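Local coordinates for protein NAD-dependent epimerase/dehydratase (PDB 3GPI) that is of unknown function but belongs to the NAD-dependent epimerase/dehydratase family, and probably binds NAD(H) or a related dinucleotide through a Rossmann-type fold, at residues R164-A169 with R225-R230; A180-I185 with L218-L223; D214-P219 with Y263-S268. All coordinates share one frame; numbering follows the deposited sequence. Where two conformers were deposited one is given.

Contact 1: R164-A169 with R225-R230; sequences RMIRQA and RWLADR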
loop_
_atom_site.group_PDB
_atom_site.type_symbol
_atom_site.label_atom_id
_atom_site.label_comp_id
_atom_site.label_asym_id
_atom_site.label_seq_id
_atom_site.Cartn_x
_atom_site.Cartn_y
_atom_site.Cartn_z
ATOM N N ARG A 164 -0.758 14.899 -3.865
ATOM C CA ARG A 164 -0.483 15.292 -5.255
ATOM C C ARG A 164 -1.738 15.588 -6.087
ATOM O O ARG A 164 -1.740 16.538 -6.860
ATOM C CB ARG A 164 0.391 14.311 -6.017
ATOM C CG ARG A 164 0.912 14.925 -7.297
ATOM C CD ARG A 164 1.889 14.035 -8.028
ATOM N NE ARG A 164 1.820 14.306 -9.465
ATOM C CZ ARG A 164 2.530 15.231 -10.104
ATOM N NH1 ARG A 164 3.398 15.988 -9.447
ATOM N NH2 ARG A 164 2.385 15.379 -11.419
ATOM N N MET A 165 -2.802 14.796 -5.973
ATOM C CA MET A 165 -3.984 15.021 -6.804
ATOM C C MET A 165 -4.646 16.351 -6.442
ATOM O O MET A 165 -5.189 17.058 -7.305
ATOM C CB MET A 165 -5.012 13.883 -6.654
ATOM C CG MET A 165 -4.702 12.572 -7.428
ATOM S SD MET A 165 -4.410 12.715 -9.226
ATOM C CE MET A 165 -2.641 12.868 -9.144
ATOM N N ILE A 166 -4.631 16.675 -5.149
ATOM C CA ILE A 166 -5.203 17.951 -4.670
ATOM C C ILE A 166 -4.436 19.125 -5.256
ATOM O O ILE A 166 -5.068 20.101 -5.718
ATOM C CB ILE A 166 -5.239 18.030 -3.125
ATOM C CG1 ILE A 166 -6.351 17.132 -2.601
ATOM C CG2 ILE A 166 -5.449 19.482 -2.599
ATOM C CD1 ILE A 166 -6.400 17.029 -1.089
ATOM N N ARG A 167 -3.113 19.021 -5.270
ATOM C CA ARG A 167 -2.302 20.107 -5.834
ATOM C C ARG A 167 -2.470 20.153 -7.346
ATOM O O ARG A 167 -2.683 21.252 -7.887
ATOM C CB ARG A 167 -0.825 19.966 -5.434
ATOM C CG ARG A 167 -0.611 20.167 -3.923
ATOM C CD ARG A 167 0.876 20.141 -3.578
ATOM N NE ARG A 167 1.562 18.942 -4.084
ATOM C CZ ARG A 167 1.755 17.826 -3.386
ATOM N NH1 ARG A 167 1.324 17.698 -2.136
ATOM N NH2 ARG A 167 2.381 16.824 -3.945
ATOM N N GLN A 168 -2.426 19.011 -8.029
ATOM C CA GLN A 168 -2.546 18.999 -9.471
ATOM C C GLN A 168 -3.914 19.573 -9.905
ATOM O O GLN A 168 -4.033 20.202 -10.960
ATOM C CB GLN A 168 -2.416 17.601 -10.032
ATOM C CG GLN A 168 -2.383 17.596 -11.586
ATOM C CD GLN A 168 -1.979 16.292 -12.251
ATOM O OE1 GLN A 168 -2.329 15.185 -11.813
ATOM N NE2 GLN A 168 -1.279 16.432 -13.367
ATOM N N ALA A 169 -4.949 19.335 -9.122
ATOM C CA ALA A 169 -6.284 19.830 -9.441
ATOM C C ALA A 169 -6.340 21.358 -9.458
ATOM O O ALA A 169 -7.243 21.928 -10.051
ATOM C CB ALA A 169 -7.281 19.284 -8.419
ATOM N N ARG A 225 -11.354 17.212 -11.966
ATOM C CA ARG A 225 -12.436 18.198 -11.991
ATOM C C ARG A 225 -13.184 18.240 -10.674
ATOM O O ARG A 225 -13.558 19.313 -10.242
ATOM C CB ARG A 225 -13.390 17.907 -13.137
ATOM C CG ARG A 225 -12.823 18.281 -14.491
ATOM C CD ARG A 225 -13.816 17.933 -15.543
ATOM N NE ARG A 225 -13.395 18.437 -16.834
ATOM C CZ ARG A 225 -14.261 18.767 -17.786
ATOM N NH1 ARG A 225 -15.576 18.695 -17.557
ATOM N NH2 ARG A 225 -13.791 19.192 -18.951
ATOM N N TRP A 226 -13.408 17.077 -10.041
ATOM C CA TRP A 226 -14.134 17.045 -8.758
ATOM C C TRP A 226 -13.294 17.817 -7.724
ATOM O O TRP A 226 -13.816 18.640 -6.926
ATOM C CB TRP A 226 -14.313 15.550 -8.359
ATOM C CG TRP A 226 -15.184 15.354 -7.111
ATOM C CD1 TRP A 226 -16.531 15.106 -7.096
ATOM C CD2 TRP A 226 -14.761 15.360 -5.752
ATOM N NE1 TRP A 226 -16.968 14.970 -5.811
ATOM C CE2 TRP A 226 -15.905 15.116 -4.961
ATOM C CE3 TRP A 226 -13.527 15.520 -5.120
ATOM C CZ2 TRP A 226 -15.852 15.048 -3.558
ATOM C CZ3 TRP A 226 -13.463 15.444 -3.722
ATOM C CH2 TRP A 226 -14.636 15.228 -2.957
ATOM N N LEU A 227 -11.987 17.557 -7.710
ATOM C CA LEU A 227 -11.094 18.239 -6.795
ATOM C C LEU A 227 -10.980 19.750 -7.081
ATOM O O LEU A 227 -10.871 20.569 -6.156
ATOM C CB LEU A 227 -9.727 17.592 -6.836
ATOM C CG LEU A 227 -9.646 16.220 -6.142
ATOM C CD1 LEU A 227 -8.334 15.557 -6.416
ATOM C CD2 LEU A 227 -9.927 16.334 -4.620
ATOM N N ALA A 228 -11.024 20.091 -8.363
ATOM C CA ALA A 228 -10.961 21.492 -8.775
ATOM C C ALA A 228 -12.249 22.186 -8.320
ATOM O O ALA A 228 -12.172 23.287 -7.754
ATOM C CB ALA A 228 -10.795 21.582 -10.281
ATOM N N ASP A 229 -13.398 21.524 -8.493
ATOM C CA ASP A 229 -14.688 22.085 -8.086
ATOM C C ASP A 229 -14.719 22.407 -6.599
ATOM O O ASP A 229 -15.175 23.481 -6.170
ATOM C CB ASP A 229 -15.835 21.151 -8.446
ATOM C CG ASP A 229 -16.125 21.118 -9.926
ATOM O OD1 ASP A 229 -15.521 21.899 -10.703
ATOM O OD2 ASP A 229 -16.966 20.270 -10.349
ATOM N N ARG A 230 -14.170 21.532 -5.791
ATOM C CA ARG A 230 -14.215 21.770 -4.362
ATOM C C ARG A 230 -13.166 22.744 -3.867
ATOM O O ARG A 230 -13.183 23.119 -2.706
ATOM C CB ARG A 230 -14.133 20.423 -3.619
ATOM C CG ARG A 230 -15.564 19.868 -3.439
ATOM C CD ARG A 230 -15.700 18.407 -3.693
ATOM N NE ARG A 230 -17.094 18.027 -3.944
ATOM C CZ ARG A 230 -17.644 17.968 -5.153
ATOM N NH1 ARG A 230 -16.921 18.281 -6.226
ATOM N NH2 ARG A 230 -18.928 17.619 -5.298
#
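L227, the side chain that meets M165, I166 and A169, also sets its CD2 at the edge of the W226 ring, in the ring plane. One face of that indole carries R230 CD, 3.3 Å above the plane and offset toward the rim. The R230 guanidinium in turn has W226 NE1 over the centre of one face and W226 O at its edge, where NH1 donates to W226 O at 3.2 Å (N-H...O 150°). This bond helps hold the guanidinium over the indole; the R230 N bond to the same oxygen, arriving on the opposite face of the carbonyl plane, is the helix's own.

Across the interface L227 works with three atoms. Its chi1 of -73° turns the branch toward 164-169, and chi2 of 171° spreads the methyls to M165 and I166. CD1 lies 3.6 Å from M165 O and 3.7 Å from M165 CB, while CD2 lies 4.2 Å from I166 CG1, the two side chains crossing at about a right angle. L227 CB meets A169 CB at 3.4 Å, tighter than a usual carbon-carbon contact. Beside it A228 CB rests 3.6 Å from A169 O, and the A169 and A228 CA atoms come within 5.0 Å. Small alanines thus permit close approach, apolar carbons meeting each other and two backbone carbonyl oxygens over 197 Å², both sides summed.

Just beyond, Q231 NE2 donates to both I166 O and L227 O and so ties the two backbones. Helix 266-277 packs against both segments: its Y270 touches M165, I166 and L227, and M277 touches I166. W226 meets Y266 of the same helix edge-to-face.

Contact 2: A180-I185 with L218-L223; sequences AWTNRI and LPVHDL. With EDO (1,2-ethanediol), chain C; EDO (1,2-ethanediol), chain B.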
loop_
_atom_site.group_PDB
_atom_site.type_symbol
_atom_site.label_atom_id
_atom_site.label_comp_id
_atom_site.label_asym_id
_atom_site.label_seq_id
_atom_site.Cartn_x
_atom_site.Cartn_y
_atom_site.Cartn_z
ATOM N N ALA A 180 -6.900 8.452 -18.279
ATOM C CA ALA A 180 -6.813 7.039 -17.896
ATOM C C ALA A 180 -7.551 6.755 -16.596
ATOM O O ALA A 180 -7.713 7.630 -15.760
ATOM C CB ALA A 180 -5.361 6.678 -17.762
ATOM N N TRP A 181 -7.980 5.512 -16.422
ATOM C CA TRP A 181 -8.507 5.062 -15.138
ATOM C C TRP A 181 -7.494 5.188 -14.014
ATOM O O TRP A 181 -6.291 4.978 -14.196
ATOM C CB TRP A 181 -8.929 3.597 -15.249
ATOM C CG TRP A 181 -10.139 3.447 -16.090
ATOM C CD1 TRP A 181 -10.178 3.089 -17.423
ATOM C CD2 TRP A 181 -11.483 3.710 -15.705
ATOM N NE1 TRP A 181 -11.473 3.077 -17.862
ATOM C CE2 TRP A 181 -12.306 3.450 -16.835
ATOM C CE3 TRP A 181 -12.092 4.089 -14.489
ATOM C CZ2 TRP A 181 -13.700 3.600 -16.799
ATOM C CZ3 TRP A 181 -13.489 4.224 -14.453
ATOM C CH2 TRP A 181 -14.271 3.974 -15.599
ATOM N N THR A 182 -7.992 5.574 -12.837
ATOM C CA THR A 182 -7.151 5.665 -11.645
ATOM C C THR A 182 -7.803 4.886 -10.508
ATOM O O THR A 182 -9.047 4.939 -10.328
ATOM C CB THR A 182 -6.896 7.149 -11.226
ATOM O OG1 THR A 182 -8.141 7.809 -10.908
ATOM C CG2 THR A 182 -6.171 7.920 -12.330
ATOM N N ASN A 183 -6.947 4.212 -9.743
ATOM C CA ASN A 183 -7.348 3.336 -8.635
ATOM C C ASN A 183 -6.588 3.806 -7.431
ATOM O O ASN A 183 -5.406 4.154 -7.512
ATOM C CB ASN A 183 -6.980 1.899 -8.932
ATOM C CG ASN A 183 -7.671 1.361 -10.170
ATOM O OD1 ASN A 183 -8.813 0.923 -10.122
ATOM N ND2 ASN A 183 -6.974 1.419 -11.296
ATOM N N ARG A 184 -7.265 3.810 -6.295
ATOM C CA ARG A 184 -6.631 4.362 -5.065
ATOM C C ARG A 184 -7.013 3.632 -3.785
ATOM O O ARG A 184 -8.029 2.941 -3.726
ATOM C CB ARG A 184 -7.009 5.849 -4.861
ATOM C CG ARG A 184 -8.498 6.040 -4.514
ATOM C CD ARG A 184 -9.070 7.476 -4.657
ATOM N NE ARG A 184 -8.569 7.974 -5.926
ATOM C CZ ARG A 184 -8.910 7.478 -7.099
ATOM N NH1 ARG A 184 -9.951 6.667 -7.235
ATOM N NH2 ARG A 184 -8.224 7.847 -8.149
ATOM N N ILE A 185 -6.175 3.799 -2.769
ATOM C CA ILE A 185 -6.472 3.324 -1.432
ATOM C C ILE A 185 -5.960 4.394 -0.488
ATOM O O ILE A 185 -4.847 4.867 -0.606
ATOM C CB ILE A 185 -5.824 1.912 -1.187
ATOM C CG1 ILE A 185 -6.240 1.326 0.179
ATOM C CG2 ILE A 185 -4.310 1.956 -1.331
ATOM C CD1 ILE A 185 -7.725 0.815 0.236
ATOM N N LEU A 218 -11.847 5.791 -11.148
ATOM C CA LEU A 218 -12.444 6.791 -12.035
ATOM C C LEU A 218 -11.390 7.336 -12.963
ATOM O O LEU A 218 -10.193 7.270 -12.680
ATOM C CB LEU A 218 -13.194 7.943 -11.296
ATOM C CG LEU A 218 -12.335 9.000 -10.587
ATOM C CD1 LEU A 218 -13.266 10.091 -9.944
ATOM C CD2 LEU A 218 -11.493 8.379 -9.488
ATOM N N PRO A 219 -11.837 7.886 -14.090
ATOM C CA PRO A 219 -10.886 8.506 -14.994
ATOM C C PRO A 219 -10.240 9.715 -14.320
ATOM O O PRO A 219 -10.921 10.444 -13.572
ATOM C CB PRO A 219 -11.780 8.981 -16.157
ATOM C CG PRO A 219 -12.974 8.083 -16.121
ATOM C CD PRO A 219 -13.204 7.914 -14.620
ATOM N N VAL A 220 -8.964 9.937 -14.599
ATOM C CA VAL A 220 -8.192 10.957 -13.880
ATOM C C VAL A 220 -8.831 12.358 -14.040
ATOM O O VAL A 220 -8.831 13.153 -13.122
ATOM C CB VAL A 220 -6.683 10.928 -14.263
ATOM C CG1 VAL A 220 -6.443 11.383 -15.725
ATOM C CG2 VAL A 220 -5.842 11.710 -13.288
ATOM N N HIS A 221 -9.391 12.646 -15.209
ATOM C CA HIS A 221 -10.018 13.949 -15.384
ATOM C C HIS A 221 -11.254 14.139 -14.549
ATOM O O HIS A 221 -11.540 15.246 -14.139
ATOM C CB HIS A 221 -10.318 14.239 -16.883
ATOM C CG HIS A 221 -9.115 14.714 -17.639
ATOM N ND1 HIS A 221 -8.961 16.034 -18.005
ATOM C CD2 HIS A 221 -8.002 14.059 -18.067
ATOM C CE1 HIS A 221 -7.802 16.167 -18.630
ATOM N NE2 HIS A 221 -7.205 14.991 -18.686
ATOM N N ASP A 222 -11.988 13.063 -14.282
ATOM C CA ASP A 222 -13.127 13.218 -13.399
ATOM C C ASP A 222 -12.679 13.525 -11.974
ATOM O O ASP A 222 -13.303 14.329 -11.282
ATOM C CB ASP A 222 -13.997 11.960 -13.390
ATOM C CG ASP A 222 -14.797 11.771 -14.673
ATOM O OD1 ASP A 222 -14.834 12.682 -15.526
ATOM O OD2 ASP A 222 -15.368 10.677 -14.788
ATOM N N LEU A 223 -11.600 12.905 -11.525
ATOM C CA LEU A 223 -11.089 13.174 -10.189
ATOM C C LEU A 223 -10.552 14.603 -10.112
ATOM O O LEU A 223 -10.863 15.317 -9.167
ATOM C CB LEU A 223 -9.981 12.163 -9.859
ATOM C CG LEU A 223 -9.317 12.401 -8.512
ATOM C CD1 LEU A 223 -10.316 12.345 -7.328
ATOM C CD2 LEU A 223 -8.215 11.400 -8.264
HETATM C C1 EDO C . -4.337 3.785 -11.096
HETATM O O1 EDO C . -4.129 4.961 -10.365
HETATM C C2 EDO C . -3.880 2.595 -10.323
HETATM O O2 EDO C . -3.798 1.425 -11.083
HETATM C C1 EDO B . -4.955 9.075 -6.449
HETATM O O1 EDO B . -6.089 9.414 -5.726
HETATM C C2 EDO B . -5.560 8.368 -7.613
HETATM O O2 EDO B . -5.275 9.185 -8.714
#
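In T182, OG1 stands between the backbone N and the carbonyl carbon (chi1 61°), which brings the hydroxyl to L218 O and turns CG2 onto V220 CB at 3.6 Å. R184 CG takes the same kind of position, and a bend at chi3 (45°) brings NH1 obliquely against L218 CD2 at 3.2 Å. L218 O is gripped twice: T182 N and T182 OG1 both donate at 2.8 Å, reaching it from opposite faces of its carbonyl plane. The hydroxyl in turn accepts from R184 NH2, whose modelled place is less sure.

With L218 N returning a bond to T182 O at 3.0 Å, T182 and L218 form an antiparallel hydrogen-bonded pair, and W181 with P219 the adjoining non-hydrogen-bonded one. Strand 218-219 extends the mixed sheet of the Rossmann-type fold at strand 181-186 and runs straight into helix 220-230, P219 being its N-cap. V220 N donates to A180 O at 2.9 Å.

A CH-pi contact covers the outer end: P219 CG lies 4.3 Å from the centroid of the six-membered ring of W181, 11° off the normal, while W181 NE1 is held by E118. At the other end R184 NE donates to O1 of an ethanediol, probably from the crystallisation liquor, at 2.9 Å; Y270 OH also binds this molecule.

Contact 3: D214-P219 with Y263-S268; sequences DNQPLP and YPDYVS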
loop_
_atom_site.group_PDB
_atom_site.type_symbol
_atom_site.label_atom_id
_atom_site.label_comp_id
_atom_site.label_asym_id
_atom_site.label_seq_id
_atom_site.Cartn_x
_atom_site.Cartn_y
_atom_site.Cartn_z
ATOM N N ASP A 214 -9.985 0.909 -3.261
ATOM C CA ASP A 214 -11.321 1.290 -2.807
ATOM C C ASP A 214 -12.397 0.922 -3.821
ATOM O O ASP A 214 -12.101 0.228 -4.780
ATOM C CB ASP A 214 -11.388 2.759 -2.372
ATOM C CG ASP A 214 -11.464 3.747 -3.549
ATOM O OD1 ASP A 214 -11.715 3.360 -4.709
ATOM O OD2 ASP A 214 -11.354 4.946 -3.255
ATOM N N ASN A 215 -13.622 1.356 -3.586
ATOM C CA ASN A 215 -14.765 0.920 -4.393
ATOM C C ASN A 215 -14.921 1.605 -5.741
ATOM O O ASN A 215 -15.738 1.124 -6.566
ATOM C CB ASN A 215 -16.067 1.196 -3.626
ATOM C CG ASN A 215 -16.227 0.363 -2.383
ATOM O OD1 ASN A 215 -15.685 -0.709 -2.217
ATOM N ND2 ASN A 215 -17.066 0.874 -1.512
ATOM N N GLN A 216 -14.206 2.711 -6.000
ATOM C CA GLN A 216 -14.558 3.521 -7.182
ATOM C C GLN A 216 -13.359 3.999 -7.968
ATOM O O GLN A 216 -12.904 5.111 -7.762
ATOM C CB GLN A 216 -15.417 4.731 -6.785
ATOM C CG GLN A 216 -16.835 4.354 -6.272
ATOM C CD GLN A 216 -17.772 5.543 -6.191
ATOM O OE1 GLN A 216 -17.864 6.339 -7.107
ATOM N NE2 GLN A 216 -18.492 5.676 -5.064
ATOM N N PRO A 217 -12.877 3.193 -8.906
ATOM C CA PRO A 217 -11.919 3.730 -9.868
ATOM C C PRO A 217 -12.619 4.826 -10.679
ATOM O O PRO A 217 -13.819 4.786 -10.911
ATOM C CB PRO A 217 -11.587 2.529 -10.764
ATOM C CG PRO A 217 -12.431 1.389 -10.323
ATOM C CD PRO A 217 -13.317 1.821 -9.214
ATOM N N LEU A 218 -11.847 5.791 -11.148
ATOM C CA LEU A 218 -12.444 6.791 -12.035
ATOM C C LEU A 218 -11.390 7.336 -12.963
ATOM O O LEU A 218 -10.193 7.270 -12.680
ATOM C CB LEU A 218 -13.194 7.943 -11.296
ATOM C CG LEU A 218 -12.335 9.000 -10.587
ATOM C CD1 LEU A 218 -13.266 10.091 -9.944
ATOM C CD2 LEU A 218 -11.493 8.379 -9.488
ATOM N N PRO A 219 -11.837 7.886 -14.090
ATOM C CA PRO A 219 -10.886 8.506 -14.994
ATOM C C PRO A 219 -10.240 9.715 -14.320
ATOM O O PRO A 219 -10.921 10.444 -13.572
ATOM C CB PRO A 219 -11.780 8.981 -16.157
ATOM C CG PRO A 219 -12.974 8.083 -16.121
ATOM C CD PRO A 219 -13.204 7.914 -14.620
ATOM N N TYR A 263 -12.812 4.916 4.102
ATOM C CA TYR A 263 -13.025 5.850 3.008
ATOM C C TYR A 263 -13.362 5.035 1.796
ATOM O O TYR A 263 -12.475 4.687 1.006
ATOM C CB TYR A 263 -11.764 6.680 2.755
ATOM C CG TYR A 263 -11.304 7.421 3.963
ATOM C CD1 TYR A 263 -11.974 8.583 4.376
ATOM C CD2 TYR A 263 -10.218 6.981 4.695
ATOM C CE1 TYR A 263 -11.545 9.290 5.494
ATOM C CE2 TYR A 263 -9.796 7.668 5.835
ATOM C CZ TYR A 263 -10.456 8.822 6.212
ATOM O OH TYR A 263 -9.992 9.476 7.339
ATOM N N PRO A 264 -14.647 4.701 1.624
ATOM C CA PRO A 264 -15.048 3.758 0.561
ATOM C C PRO A 264 -14.697 4.263 -0.837
ATOM O O PRO A 264 -14.547 3.464 -1.739
ATOM C CB PRO A 264 -16.558 3.578 0.776
ATOM C CG PRO A 264 -16.846 4.077 2.144
ATOM C CD PRO A 264 -15.773 5.058 2.518
ATOM N N ASP A 265 -14.591 5.579 -1.018
ATOM C CA ASP A 265 -14.342 6.136 -2.343
ATOM C C ASP A 265 -13.679 7.500 -2.177
ATOM O O ASP A 265 -13.538 8.016 -1.051
ATOM C CB ASP A 265 -15.654 6.227 -3.122
ATOM C CG ASP A 265 -16.713 6.932 -2.333
ATOM O OD1 ASP A 265 -16.481 8.086 -1.974
ATOM O OD2 ASP A 265 -17.729 6.292 -1.982
ATOM N N TYR A 266 -13.288 8.104 -3.298
ATOM C CA TYR A 266 -12.543 9.352 -3.310
ATOM C C TYR A 266 -13.335 10.519 -2.692
ATOM O O TYR A 266 -12.736 11.452 -2.170
ATOM C CB TYR A 266 -12.138 9.676 -4.769
ATOM C CG TYR A 266 -13.333 10.097 -5.618
ATOM C CD1 TYR A 266 -13.581 11.446 -5.847
ATOM C CD2 TYR A 266 -14.180 9.145 -6.205
ATOM C CE1 TYR A 266 -14.652 11.864 -6.625
ATOM C CE2 TYR A 266 -15.283 9.547 -6.981
ATOM C CZ TYR A 266 -15.480 10.908 -7.205
ATOM O OH TYR A 266 -16.544 11.312 -7.988
ATOM N N VAL A 267 -14.653 10.453 -2.781
ATOM C CA VAL A 267 -15.510 11.525 -2.207
ATOM C C VAL A 267 -15.287 11.628 -0.695
ATOM O O VAL A 267 -15.062 12.729 -0.163
ATOM C CB VAL A 267 -16.984 11.286 -2.523
ATOM C CG1 VAL A 267 -17.908 12.274 -1.804
ATOM C CG2 VAL A 267 -17.218 11.412 -4.049
ATOM N N SER A 268 -15.276 10.475 -0.021
ATOM C CA SER A 268 -15.014 10.398 1.414
ATOM C C SER A 268 -13.576 10.775 1.774
ATOM O O SER A 268 -13.305 11.595 2.668
ATOM C CB SER A 268 -15.309 8.970 1.890
ATOM O OG SER A 268 -16.681 8.707 1.688
HETATM O O HOH W 1 -12.254 6.373 -5.414
HETATM O O HOH W 2 -10.724 5.774 -0.814
HETATM O O HOH W 3 -18.285 3.599 -2.512
#
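D214 OD2 accepts from water 1 at 2.7 Å and lies just 3.3 Å from D265 CA on the opposing segment. D214 CG stands between its backbone N and carbonyl carbon (chi1 78°), which brings the carboxylate to D265. Water 1 donates its second proton to Q216 O and takes a weak bond from Y266 N, so it joins both backbones at the start of helix 266-277. Water 2 lies 2.7 Å from both D214 OD2 and Y263 O, though how its protons are shared is not settled. The other carboxylate oxygen, D214 OD1, accepts from Q216 N at 2.9 Å from above the carboxylate plane; this is an Asx turn.

That turn presents N215 N to P264 O at 3.0 Å (161°). Water 3 adds a second bridge, accepting from N215 ND2 and donating to D265 OD2 at 2.8 Å; N215 OD1 is held by N251. Q216 runs alongside D265, its amide steeply inclined to the carboxylate. D265 is the N-cap of helix 266-277, its OD1 taking weak bonds from V267 N and S268 N.

Further along, L218 CD1 stands over one face of the Y266 ring, 3.7 Å from the centroid and 18° off the normal, in CH-pi contact. V267 CG2 covers the opposite face.

On the sheet side the 214-219 segment is fastened to strand 181-186, D214 bonding to the backbone of R184. On the helix side Y266 packs against L223 of helix 220-230, and V267 against W226.

In the fold
All three contacts lie on the same side of the chain's centre. Contacts 2 and 3 are nearest, with centres 9 Å apart, and share L218 and P219; the centre of contact 1 lies about 12 Å from that of contact 2 and 14 Å from that of contact 3. Along the chain contact 2 is nested within the loop closed by contact 1, whereas contacts 1 and 3 cross. Contacts 1 and 2 share helix 220-230; contacts 1 and 3 touch through helices 220-230 and 266-277. Segments from the second half of the chain thus cluster where strands 181-186 and 218-219 pair. In related epimerases and dehydratases the C-terminal part commonly contributes to substrate binding; a similar role here is possible but not established.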